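Long-range contact in uncharacterized protein MT2708 (PDB 2FGG), which is of unknown function, is related to M. tuberculosis Rv1738, and folds as a three-stranded antiparallel sheet packed against one long helix: residues T24-R29 and E58-R63. Sequence-based numbering, arbitrary orientation.
Sequences TRAKAR and ELAIAR
Ala26 on the middle strand of the sheet faces Ala60 on the long helix, where the axes of 24-29 and 58-63 approach to 6.9 Å at 39° and the two CA atoms stand 5.2 Å apart. The methyls meet directly, Ala26 CB to Ala60 CB at 3.7 Å. Ala26 CB also rests on the helix backbone, 3.6 Å from Ala60 O and 3.7 Å from Ile61 N, so it touches the peptide that joins the two helix residues. In return, Ala60 CB lies 3.8 Å from Thr24 O and has Thr24 OG1 at its flank. Ile61 starts away from the strand; CG1, beside the backbone N and anti to the carbonyl carbon (chi1 -63°), merely brushes Ala26 CB at 4.2 Å, and the side chain also touches Ile17 of strand 14-19. Further along, Ala26 reaches Ala64 and Ala28 reaches Leu65, continuing the packing along helix 54-83. Arg25 and Lys27 leave from the other face of the sheet, where Arg25 pairs with Glu18. Alongside, Arg63 NH1 hydrogen-bonds to Leu42 O of strand 35-43. The two segments themselves meet by van der Waals contact alone, and their facing alanines allow the backbones a close approach.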
ATOM      1  N   THR A  24      -7.770  11.179   8.163  1.00 72.84           N
ATOM      2  CA  THR A  24      -7.022   9.984   8.535  1.00 71.27           C
ATOM      3  C   THR A  24      -6.154   9.442   7.386  1.00 70.28           C
ATOM      4  O   THR A  24      -6.596   9.350   6.243  1.00 70.10           O
ATOM      5  CB  THR A  24      -7.942   8.905   9.197  1.00 71.22           C
ATOM      6  OG1 THR A  24      -7.561   7.592   8.773  1.00 71.06           O
ATOM      7  CG2 THR A  24      -9.409   9.142   8.866  1.00 71.04           C
ATOM      8  N   ARG A  25      -4.908   9.106   7.712  1.00 69.17           N
ATOM      9  CA  ARG A  25      -3.928   8.658   6.725  1.00 68.29           C
ATOM     10  C   ARG A  25      -3.340   7.304   7.087  1.00 67.28           C
ATOM     11  O   ARG A  25      -2.982   7.058   8.231  1.00 66.92           O
ATOM     12  CB  ARG A  25      -2.789   9.673   6.597  1.00 68.65           C
ATOM     13  CG  ARG A  25      -1.730   9.302   5.563  1.00 69.87           C
ATOM     14  CD  ARG A  25      -0.326   9.459   6.135  1.00 72.39           C
ATOM     15  NE  ARG A  25       0.107  10.851   6.158  1.00 73.96           N
ATOM     16  CZ  ARG A  25       1.049  11.337   6.964  1.00 75.24           C
ATOM     17  NH1 ARG A  25       1.668  10.548   7.836  1.00 75.64           N
ATOM     18  NH2 ARG A  25       1.362  12.624   6.906  1.00 75.41           N
ATOM     19  N   ALA A  26      -3.236   6.433   6.095  1.00 66.39           N
ATOM     20  CA  ALA A  26      -2.589   5.149   6.282  1.00 65.76           C
ATOM     21  C   ALA A  26      -1.342   5.022   5.420  1.00 65.44           C
ATOM     22  O   ALA A  26      -1.293   5.501   4.286  1.00 65.31           O
ATOM     23  CB  ALA A  26      -3.547   4.009   6.008  1.00 65.32           C
ATOM     24  N   LYS A  27      -0.330   4.388   5.998  1.00 65.17           N
ATOM     25  CA  LYS A  27       0.883   4.028   5.300  1.00 64.96           C
ATOM     26  C   LYS A  27       1.042   2.514   5.390  1.00 65.08           C
ATOM     27  O   LYS A  27       0.954   1.952   6.482  1.00 65.16           O
ATOM     28  CB  LYS A  27       2.078   4.747   5.918  1.00 64.71           C
ATOM     29  CG  LYS A  27       2.122   6.231   5.580  1.00 64.69           C
ATOM     30  CD  LYS A  27       3.209   6.961   6.341  1.00 63.47           C
ATOM     31  CE  LYS A  27       3.381   8.351   5.794  1.00 63.36           C
ATOM     32  NZ  LYS A  27       4.699   8.906   6.183  1.00 64.13           N
ATOM     33  N   ALA A  28       1.224   1.862   4.235  1.00 65.10           N
ATOM     34  CA  ALA A  28       1.501   0.420   4.161  1.00 65.10           C
ATOM     35  C   ALA A  28       2.915   0.179   3.628  1.00 65.34           C
ATOM     36  O   ALA A  28       3.189   0.406   2.450  1.00 65.55           O
ATOM     37  CB  ALA A  28       0.476  -0.278   3.296  1.00 65.19           C
ATOM     38  N   ARG A  29       3.808  -0.277   4.506  1.00 65.41           N
ATOM     39  CA  ARG A  29       5.220  -0.454   4.177  1.00 65.62           C
ATOM     40  C   ARG A  29       5.566  -1.906   3.879  1.00 65.04           C
ATOM     41  O   ARG A  29       5.281  -2.791   4.669  1.00 65.10           O
ATOM     42  CB  ARG A  29       6.109   0.079   5.310  1.00 65.43           C
ATOM     43  CG  ARG A  29       7.610  -0.141   5.082  1.00 66.64           C
ATOM     44  CD  ARG A  29       8.469   0.281   6.269  1.00 67.06           C
ATOM     45  NE  ARG A  29       7.931  -0.197   7.542  1.00 70.62           N
ATOM     46  CZ  ARG A  29       8.442   0.087   8.740  1.00 71.33           C
ATOM     47  NH1 ARG A  29       9.528   0.849   8.852  1.00 71.85           N
ATOM     48  NH2 ARG A  29       7.865  -0.399   9.832  1.00 71.72           N
ATOM     49  N   GLU A  58     -10.478   2.216   7.484  1.00 53.28           N
ATOM     50  CA  GLU A  58     -10.536   1.212   6.418  1.00 52.92           C
ATOM     51  C   GLU A  58     -10.461   1.804   5.004  1.00 52.81           C
ATOM     52  O   GLU A  58      -9.933   1.169   4.093  1.00 53.43           O
ATOM     53  CB  GLU A  58     -11.762   0.301   6.582  1.00 52.82           C
ATOM     54  CG  GLU A  58     -13.105   0.980   6.383  1.00 51.69           C
ATOM     55  CD  GLU A  58     -14.262   0.194   6.952  1.00 50.82           C
ATOM     56  OE1 GLU A  58     -14.038  -0.817   7.641  1.00 52.56           O
ATOM     57  OE2 GLU A  58     -15.412   0.598   6.727  1.00 49.91           O
ATOM     58  N   LEU A  59     -10.982   3.013   4.816  1.00 52.29           N
ATOM     59  CA  LEU A  59     -10.848   3.703   3.535  1.00 51.77           C
ATOM     60  C   LEU A  59      -9.409   4.144   3.285  1.00 52.12           C
ATOM     61  O   LEU A  59      -8.918   4.066   2.160  1.00 52.34           O
ATOM     62  CB  LEU A  59     -11.793   4.905   3.455  1.00 51.54           C
ATOM     63  CG  LEU A  59     -11.817   5.749   2.175  1.00 50.91           C
ATOM     64  CD1 LEU A  59     -11.904   4.892   0.925  1.00 49.81           C
ATOM     65  CD2 LEU A  59     -12.966   6.748   2.215  1.00 50.87           C
ATOM     66  N   ALA A  60      -8.741   4.618   4.329  1.00 52.44           N
ATOM     67  CA  ALA A  60      -7.344   4.997   4.225  1.00 52.81           C
ATOM     68  C   ALA A  60      -6.495   3.776   3.915  1.00 53.25           C
ATOM     69  O   ALA A  60      -5.626   3.839   3.058  1.00 54.17           O
ATOM     70  CB  ALA A  60      -6.874   5.655   5.489  1.00 52.53           C
ATOM     71  N   ILE A  61      -6.743   2.671   4.608  1.00 53.59           N
ATOM     72  CA  ILE A  61      -5.991   1.445   4.375  1.00 54.13           C
ATOM     73  C   ILE A  61      -6.205   0.962   2.944  1.00 54.50           C
ATOM     74  O   ILE A  61      -5.256   0.599   2.262  1.00 55.44           O
ATOM     75  CB  ILE A  61      -6.379   0.324   5.363  1.00 54.26           C
ATOM     76  CG1 ILE A  61      -6.042   0.726   6.799  1.00 54.67           C
ATOM     77  CG2 ILE A  61      -5.642  -0.953   5.033  1.00 54.84           C
ATOM     78  CD1 ILE A  61      -6.607  -0.227   7.833  1.00 56.00           C
ATOM     79  N   ALA A  62      -7.451   0.973   2.487  1.00 54.50           N
ATOM     80  CA  ALA A  62      -7.767   0.571   1.128  1.00 54.42           C
ATOM     81  C   ALA A  62      -6.976   1.394   0.106  1.00 54.53           C
ATOM     82  O   ALA A  62      -6.414   0.847  -0.830  1.00 55.26           O
ATOM     83  CB  ALA A  62      -9.269   0.670   0.880  1.00 53.89           C
ATOM     84  N   ARG A  63      -6.927   2.704   0.290  1.00 54.58           N
ATOM     85  CA  ARG A  63      -6.181   3.581  -0.623  1.00 54.37           C
ATOM     86  C   ARG A  63      -4.665   3.373  -0.522  1.00 55.17           C
ATOM     87  O   ARG A  63      -3.960   3.431  -1.528  1.00 55.68           O
ATOM     88  CB  ARG A  63      -6.557   5.035  -0.387  1.00 53.47           C
ATOM     89  CG  ARG A  63      -8.026   5.281  -0.595  1.00 51.83           C
ATOM     90  CD  ARG A  63      -8.428   6.698  -0.337  1.00 49.30           C
ATOM     91  NE  ARG A  63      -9.652   6.991  -1.073  1.00 48.81           N
ATOM     92  CZ  ARG A  63     -10.558   7.885  -0.710  1.00 47.97           C
ATOM     93  NH1 ARG A  63     -10.392   8.589   0.395  1.00 47.31           N
ATOM     94  NH2 ARG A  63     -11.641   8.064  -1.452  1.00 48.21           N
TER